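PDB 3KST: endo-1,4-beta-xylanase from Bacteroides thetaiotaomicron VPI-5482, which probably hydrolyses glycosidic bonds in xylan-type polysaccharides, as a calcium-binding member of glycosyl hydrolase family 43. Local coordinates for residues R63-G75 against P111-I123. Numbering follows the deposited sequence.
Sequences REGQALSATDSYG and PEGPFRQEVKQPI
Between neighbouring blades of the five-bladed beta-propeller expected of a family 43 glycosidase, the bulged end of strand 60-69 and the turn after it meet the loop that follows strand 102-108. At the classic beta bulge of Ala-67 and Leu-68, Phe-115 N donates to Ala-67 O (2.7 Å) almost straight, at 170°. The same carbonyl oxygen lies at the edge of the Phe-115 ring, 3.4 Å from CD1, while Ala-67 CB touches CD1 as well. Water 1 joins Ser-69 N, Asp-72 OD2 and Phe-115 O.

Further along, Gln-117 works in both directions: its backbone N donates to Asp-72 O (3.0 Å), and its OE1 accepts from Tyr-74 N at 2.8 Å, the donor tilted 30° from the amide carbonyl plane. With CG anti to its carbonyl carbon (chi1 -63°) and the chain extended beyond it, the amide reaches Tyr-74, and NE2 is held by Val-105 O of strand 102-108. A leucine here would probably leave both Tyr-74 N and Val-105 O without their side-chain partner. Pro-122 CD sits over one face of the Tyr-74 ring, a CH-pi contact 3.9 Å from the centroid, and Lys-120 O lies at the ring edge, 3.5 Å from CD1.

Asp-72 lays its carboxylate against the aliphatic part of Arg-116, CG to CG 3.6 Å, without a salt bridge. Water 2 links OD1 to Lys-120 NZ, which also donates to Gln-117 O. The join thus rests on directional backbone and amide bonds; Asp-72 and Lys-120 meet through water and not directly, so the attraction between their charges is probably weakened.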
ATOM      1  N   ARG A  63      14.980 -11.062  -6.175  1.00 15.52           N
ATOM      2  CA  ARG A  63      15.401 -10.041  -5.206  1.00 15.16           C
ATOM      3  C   ARG A  63      16.383  -9.079  -5.837  1.00 15.65           C
ATOM      4  O   ARG A  63      17.299  -9.489  -6.563  1.00 15.61           O
ATOM      5  CB  ARG A  63      16.048 -10.649  -3.983  1.00 15.24           C
ATOM      6  CG  ARG A  63      15.069 -11.260  -3.047  1.00 13.87           C
ATOM      7  CD  ARG A  63      15.807 -11.826  -1.865  1.00 11.11           C
ATOM      8  NE  ARG A  63      14.891 -12.299  -0.844  1.00 12.18           N
ATOM      9  CZ  ARG A  63      14.233 -11.517   0.019  1.00  9.71           C
ATOM     10  NH1 ARG A  63      14.339 -10.174  -0.027  1.00 11.19           N
ATOM     11  NH2 ARG A  63      13.456 -12.081   0.928  1.00 13.37           N
ATOM     12  N   GLU A  64      16.158  -7.796  -5.589  1.00 15.77           N
ATOM     13  CA  GLU A  64      17.069  -6.758  -6.056  1.00 16.41           C
ATOM     14  C   GLU A  64      18.008  -6.265  -4.962  1.00 16.67           C
ATOM     15  O   GLU A  64      19.049  -5.673  -5.278  1.00 17.48           O
ATOM     16  CB  GLU A  64      16.284  -5.604  -6.669  1.00 16.59           C
ATOM     17  CG  GLU A  64      15.577  -5.968  -7.962  1.00 17.22           C
ATOM     18  CD  GLU A  64      16.495  -6.261  -9.129  1.00 18.99           C
ATOM     19  OE1 GLU A  64      17.691  -5.904  -9.104  1.00 20.31           O
ATOM     20  OE2 GLU A  64      16.004  -6.868 -10.093  1.00 17.98           O
ATOM     21  N   GLY A  65      17.700  -6.556  -3.703  1.00 15.73           N
ATOM     22  CA  GLY A  65      18.500  -6.093  -2.592  1.00 15.26           C
ATOM     23  C   GLY A  65      17.661  -5.425  -1.525  1.00 14.49           C
ATOM     24  O   GLY A  65      16.420  -5.564  -1.480  1.00 13.91           O
ATOM     25  N   GLN A  66      18.355  -4.694  -0.663  1.00 14.63           N
ATOM     26  CA  GLN A  66      17.716  -3.985   0.449  1.00 13.71           C
ATOM     27  C   GLN A  66      17.477  -2.534   0.029  1.00 13.29           C
ATOM     28  O   GLN A  66      18.397  -1.717   0.110  1.00 14.13           O
ATOM     29  CB  GLN A  66      18.629  -4.043   1.652  1.00 14.34           C
ATOM     30  CG  GLN A  66      18.059  -3.445   2.932  1.00 13.77           C
ATOM     31  CD  GLN A  66      17.400  -4.437   3.896  1.00 13.14           C
ATOM     32  OE1 GLN A  66      17.530  -5.662   3.774  1.00 12.02           O
ATOM     33  NE2 GLN A  66      16.748  -3.890   4.915  1.00 10.61           N
ATOM     34  N   ALA A  67      16.253  -2.235  -0.415  1.00 11.85           N
ATOM     35  CA  ALA A  67      15.819  -0.891  -0.834  1.00 11.15           C
ATOM     36  C   ALA A  67      16.133   0.175   0.218  1.00 11.00           C
ATOM     37  O   ALA A  67      16.634   1.262  -0.125  1.00 11.77           O
ATOM     38  CB  ALA A  67      14.305  -0.864  -1.154  1.00 10.52           C
ATOM     39  N   LEU A  68      15.819  -0.140   1.478  1.00 10.69           N
ATOM     40  CA  LEU A  68      16.072   0.775   2.588  0.50 10.11           C
ATOM     41  C   LEU A  68      16.620   0.025   3.797  1.00 10.44           C
ATOM     42  O   LEU A  68      16.081  -1.016   4.185  1.00  9.89           O
ATOM     43  CB  LEU A  68      14.809   1.574   2.925  0.50 10.56           C
ATOM     44  CG  LEU A  68      14.837   2.517   4.131  0.50  9.99           C
ATOM     45  CD1 LEU A  68      13.981   3.734   3.827  0.50 11.19           C
ATOM     46  CD2 LEU A  68      14.400   1.840   5.426  0.50  9.84           C
ATOM     47  N   SER A  69      17.717   0.547   4.353  1.00  9.99           N
ATOM     48  CA  SER A  69      18.364   0.027   5.549  1.00 11.71           C
ATOM     49  C   SER A  69      18.011   1.007   6.691  1.00 12.11           C
ATOM     50  O   SER A  69      17.973   2.259   6.506  1.00 12.89           O
ATOM     51  CB  SER A  69      19.880  -0.092   5.354  1.00 11.83           C
ATOM     52  OG  SER A  69      20.215  -0.937   4.250  1.00 12.82           O
ATOM     53  N   ALA A  70      17.752   0.455   7.866  1.00 11.92           N
ATOM     54  CA  ALA A  70      17.350   1.225   9.048  1.00 12.01           C
ATOM     55  C   ALA A  70      18.325   2.352   9.397  1.00 11.63           C
ATOM     56  O   ALA A  70      17.884   3.436   9.781  1.00 12.40           O
ATOM     57  CB  ALA A  70      17.181   0.334  10.226  1.00 11.63           C
ATOM     58  N   THR A  71      19.631   2.105   9.252  1.00 11.43           N
ATOM     59  CA  THR A  71      20.666   3.125   9.519  1.00 11.66           C
ATOM     60  C   THR A  71      20.539   4.403   8.678  1.00 11.20           C
ATOM     61  O   THR A  71      20.942   5.517   9.117  1.00 11.24           O
ATOM     62  CB  THR A  71      22.139   2.562   9.456  1.00 11.28           C
ATOM     63  OG1 THR A  71      22.463   2.116   8.128  1.00 12.62           O
ATOM     64  CG2 THR A  71      22.360   1.470  10.522  1.00 12.53           C
ATOM     65  N   ASP A  72      19.966   4.269   7.478  1.00  9.31           N
ATOM     66  CA  ASP A  72      19.687   5.410   6.581  1.00  9.65           C
ATOM     67  C   ASP A  72      18.348   6.073   6.826  1.00  8.88           C
ATOM     68  O   ASP A  72      17.933   6.935   6.048  1.00 10.04           O
ATOM     69  CB  ASP A  72      19.739   4.951   5.130  1.00  8.62           C
ATOM     70  CG  ASP A  72      21.094   4.545   4.712  1.00  8.72           C
ATOM     71  OD1 ASP A  72      22.084   5.200   5.152  1.00 10.15           O
ATOM     72  OD2 ASP A  72      21.175   3.572   3.946  1.00 13.87           O
ATOM     73  N   SER A  73      17.701   5.745   7.928  1.00 10.21           N
ATOM     74  CA  SER A  73      16.371   6.258   8.191  1.00  9.68           C
ATOM     75  C   SER A  73      16.146   6.555   9.645  1.00  9.93           C
ATOM     76  O   SER A  73      16.883   6.109  10.506  1.00  9.95           O
ATOM     77  CB  SER A  73      15.396   5.147   7.776  1.00 10.05           C
ATOM     78  OG  SER A  73      14.067   5.370   8.217  1.00  8.51           O
ATOM     79  N   TYR A  74      15.091   7.317   9.886  1.00 10.22           N
ATOM     80  CA  TYR A  74      14.514   7.496  11.203  1.00 11.29           C
ATOM     81  C   TYR A  74      14.080   6.109  11.657  1.00 11.12           C
ATOM     82  O   TYR A  74      13.556   5.374  10.848  1.00 11.37           O
ATOM     83  CB  TYR A  74      13.245   8.333  11.096  1.00 12.14           C
ATOM     84  CG  TYR A  74      12.458   8.445  12.364  1.00 12.58           C
ATOM     85  CD1 TYR A  74      12.888   9.281  13.413  1.00 13.80           C
ATOM     86  CD2 TYR A  74      11.264   7.727  12.535  1.00 14.07           C
ATOM     87  CE1 TYR A  74      12.153   9.390  14.593  1.00 14.10           C
ATOM     88  CE2 TYR A  74      10.509   7.851  13.701  1.00 13.15           C
ATOM     89  CZ  TYR A  74      10.965   8.656  14.734  1.00 14.48           C
ATOM     90  OH  TYR A  74      10.195   8.753  15.864  1.00 14.54           O
ATOM     91  N   GLY A  75      14.361   5.769  12.909  1.00 11.18           N
ATOM     92  CA  GLY A  75      13.925   4.519  13.542  1.00 10.59           C
ATOM     93  C   GLY A  75      14.731   3.246  13.439  1.00 10.72           C
ATOM     94  O   GLY A  75      15.579   3.056  12.566  1.00  9.83           O
ATOM     95  N   PRO A 111      15.110   2.518  -8.941  1.00 15.01           N
ATOM     96  CA  PRO A 111      13.990   1.791  -8.306  1.00 15.47           C
ATOM     97  C   PRO A 111      14.377   0.887  -7.116  1.00 15.81           C
ATOM     98  O   PRO A 111      13.631   0.787  -6.146  1.00 15.43           O
ATOM     99  CB  PRO A 111      13.439   0.917  -9.458  1.00 16.26           C
ATOM    100  CG  PRO A 111      13.944   1.501 -10.672  1.00 16.31           C
ATOM    101  CD  PRO A 111      15.226   2.169 -10.373  1.00 14.85           C
ATOM    102  N   GLU A 112      15.541   0.254  -7.206  1.00 16.20           N
ATOM    103  CA  GLU A 112      16.020  -0.711  -6.211  1.00 17.34           C
ATOM    104  C   GLU A 112      16.687  -0.116  -4.985  1.00 17.21           C
ATOM    105  O   GLU A 112      16.907  -0.831  -4.014  1.00 18.94           O
ATOM    106  CB  GLU A 112      16.938  -1.765  -6.859  1.00 18.01           C
ATOM    107  CG  GLU A 112      18.347  -1.354  -7.303  1.00 19.96           C
ATOM    108  CD  GLU A 112      18.419  -0.368  -8.482  1.00 20.74           C
ATOM    109  OE1 GLU A 112      17.435  -0.265  -9.288  1.00 19.89           O
ATOM    110  OE2 GLU A 112      19.486   0.291  -8.592  1.00 25.59           O
ATOM    111  N   GLY A 113      17.042   1.169  -5.041  1.00 17.59           N
ATOM    112  CA  GLY A 113      17.695   1.851  -3.936  1.00 17.41           C
ATOM    113  C   GLY A 113      19.193   2.022  -4.168  1.00 17.66           C
ATOM    114  O   GLY A 113      19.685   1.738  -5.273  1.00 18.35           O
ATOM    115  N   PRO A 114      19.945   2.428  -3.123  1.00 17.63           N
ATOM    116  CA  PRO A 114      19.492   2.666  -1.762  1.00 17.37           C
ATOM    117  C   PRO A 114      18.628   3.911  -1.562  1.00 16.68           C
ATOM    118  O   PRO A 114      19.019   5.002  -1.990  1.00 16.16           O
ATOM    119  CB  PRO A 114      20.798   2.797  -0.982  1.00 18.15           C
ATOM    120  CG  PRO A 114      21.759   3.382  -1.956  1.00 18.10           C
ATOM    121  CD  PRO A 114      21.357   2.846  -3.302  1.00 17.58           C
ATOM    122  N   PHE A 115      17.456   3.731  -0.936  1.00 14.85           N
ATOM    123  CA  PHE A 115      16.621   4.866  -0.526  1.00 13.58           C
ATOM    124  C   PHE A 115      17.185   5.363   0.786  1.00 13.49           C
ATOM    125  O   PHE A 115      17.452   4.564   1.682  1.00 13.18           O
ATOM    126  CB  PHE A 115      15.142   4.488  -0.353  1.00 13.01           C
ATOM    127  CG  PHE A 115      14.442   4.218  -1.648  1.00 11.99           C
ATOM    128  CD1 PHE A 115      14.601   2.985  -2.282  1.00 15.16           C
ATOM    129  CD2 PHE A 115      13.639   5.196  -2.265  1.00 12.59           C
ATOM    130  CE1 PHE A 115      13.974   2.717  -3.492  1.00 12.09           C
ATOM    131  CE2 PHE A 115      12.999   4.937  -3.479  1.00 14.54           C
ATOM    132  CZ  PHE A 115      13.172   3.676  -4.107  1.00 12.99           C
ATOM    133  N   ARG A 116      17.412   6.671   0.892  1.00 12.43           N
ATOM    134  CA  ARG A 116      17.951   7.256   2.109  1.00 12.45           C
ATOM    135  C   ARG A 116      17.270   8.554   2.477  1.00 11.41           C
ATOM    136  O   ARG A 116      16.703   9.241   1.623  1.00 11.35           O
ATOM    137  CB  ARG A 116      19.459   7.540   1.939  1.00 12.04           C
ATOM    138  CG  ARG A 116      20.282   6.317   1.631  1.00 14.34           C
ATOM    139  CD  ARG A 116      21.746   6.627   1.492  1.00 12.64           C
ATOM    140  NE  ARG A 116      22.067   7.399   0.274  1.00 14.41           N
ATOM    141  CZ  ARG A 116      23.300   7.799  -0.090  1.00 16.81           C
ATOM    142  NH1 ARG A 116      24.380   7.476   0.628  1.00 15.64           N
ATOM    143  NH2 ARG A 116      23.461   8.520  -1.207  1.00 19.82           N
ATOM    144  N   GLN A 117      17.329   8.858   3.770  1.00 11.83           N
ATOM    145  CA  GLN A 117      16.958  10.164   4.272  1.00 10.90           C
ATOM    146  C   GLN A 117      18.247  10.946   4.532  1.00 11.20           C
ATOM    147  O   GLN A 117      19.202  10.399   5.118  1.00 11.00           O
ATOM    148  CB  GLN A 117      16.225  10.058   5.585  1.00 10.39           C
ATOM    149  CG  GLN A 117      14.908   9.312   5.515  1.00 10.69           C
ATOM    150  CD  GLN A 117      14.133   9.481   6.793  1.00  9.65           C
ATOM    151  OE1 GLN A 117      14.638   9.175   7.877  1.00 11.31           O
ATOM    152  NE2 GLN A 117      12.892   9.978   6.687  1.00 11.23           N
ATOM    153  N   GLU A 118      18.274  12.208   4.107  1.00 11.76           N
ATOM    154  CA  GLU A 118      19.405  13.114   4.412  1.00 12.13           C
ATOM    155  C   GLU A 118      19.407  13.426   5.911  1.00 12.43           C
ATOM    156  O   GLU A 118      20.442  13.306   6.573  1.00 13.88           O
ATOM    157  CB  GLU A 118      19.343  14.368   3.542  1.00 12.16           C
ATOM    158  CG  GLU A 118      19.618  14.033   2.078  1.00 12.62           C
ATOM    159  CD  GLU A 118      19.571  15.211   1.117  1.00 14.24           C
ATOM    160  OE1 GLU A 118      18.965  16.235   1.458  1.00 15.35           O
ATOM    161  OE2 GLU A 118      20.118  15.089  -0.017  1.00 15.61           O
ATOM    162  N   VAL A 119      18.231  13.757   6.448  1.00 12.83           N
ATOM    163  CA  VAL A 119      18.042  13.997   7.876  1.00 12.66           C
ATOM    164  C   VAL A 119      17.030  12.933   8.308  1.00 12.90           C
ATOM    165  O   VAL A 119      15.961  12.831   7.705  1.00 12.36           O
ATOM    166  CB  VAL A 119      17.536  15.419   8.187  1.00 12.80           C
ATOM    167  CG1 VAL A 119      17.389  15.605   9.704  1.00 12.50           C
ATOM    168  CG2 VAL A 119      18.513  16.465   7.641  1.00 13.96           C
ATOM    169  N   LYS A 120      17.362  12.203   9.372  1.00 12.08           N
ATOM    170  CA  LYS A 120      16.594  11.017   9.814  1.00 11.91           C
ATOM    171  C   LYS A 120      15.435  11.377  10.731  1.00 12.38           C
ATOM    172  O   LYS A 120      15.464  11.144  11.947  1.00 13.94           O
ATOM    173  CB  LYS A 120      17.539   9.962  10.437  1.00 12.15           C
ATOM    174  CG  LYS A 120      18.397   9.219   9.379  1.00 10.80           C
ATOM    175  CD  LYS A 120      19.391  10.079   8.622  1.00 13.33           C
ATOM    176  CE  LYS A 120      20.328   9.230   7.766  1.00 11.52           C
ATOM    177  NZ  LYS A 120      21.286  10.091   6.971  1.00 11.78           N
ATOM    178  N   GLN A 121      14.419  11.981  10.129  1.00 12.42           N
ATOM    179  CA  GLN A 121      13.225  12.400  10.844  1.00 13.20           C
ATOM    180  C   GLN A 121      11.983  12.092  10.045  1.00 12.80           C
ATOM    181  O   GLN A 121      12.037  11.992   8.824  1.00 12.92           O
ATOM    182  CB  GLN A 121      13.291  13.904  11.119  1.00 13.90           C
ATOM    183  CG  GLN A 121      14.326  14.279  12.172  1.00 16.22           C
ATOM    184  CD  GLN A 121      14.054  13.657  13.536  1.00 17.79           C
ATOM    185  OE1 GLN A 121      12.911  13.601  13.987  1.00 21.31           O
ATOM    186  NE2 GLN A 121      15.097  13.176  14.191  1.00 19.84           N
ATOM    187  N   PRO A 122      10.852  11.951  10.736  1.00 13.17           N
ATOM    188  CA  PRO A 122       9.602  11.708  10.029  1.00 12.57           C
ATOM    189  C   PRO A 122       9.049  13.014   9.421  1.00 12.69           C
ATOM    190  O   PRO A 122       9.601  14.106   9.640  1.00 11.78           O
ATOM    191  CB  PRO A 122       8.699  11.175  11.134  1.00 12.81           C
ATOM    192  CG  PRO A 122       9.158  11.837  12.313  1.00 13.34           C
ATOM    193  CD  PRO A 122      10.630  12.040  12.186  1.00 12.38           C
ATOM    194  N   ILE A 123       7.967  12.877   8.661  1.00 11.61           N
ATOM    195  CA  ILE A 123       7.275  13.990   7.963  1.00 12.04           C
ATOM    196  C   ILE A 123       6.679  14.962   8.999  1.00 12.07           C
ATOM    197  O   ILE A 123       6.805  16.178   8.845  1.00 12.14           O
ATOM    198  CB  ILE A 123       6.185  13.388   6.996  1.00 11.59           C
ATOM    199  CG1 ILE A 123       6.843  12.622   5.843  1.00 11.02           C
ATOM    200  CG2 ILE A 123       5.216  14.412   6.439  1.00 11.59           C
ATOM    201  CD1 ILE A 123       5.912  11.542   5.259  1.00 10.40           C
TER
HETATM  202  O   HOH W   1      19.108   2.348   2.697  1.00  9.61           O
HETATM  203  O   HOH W   2      22.845   7.772   6.208  1.00  9.90           O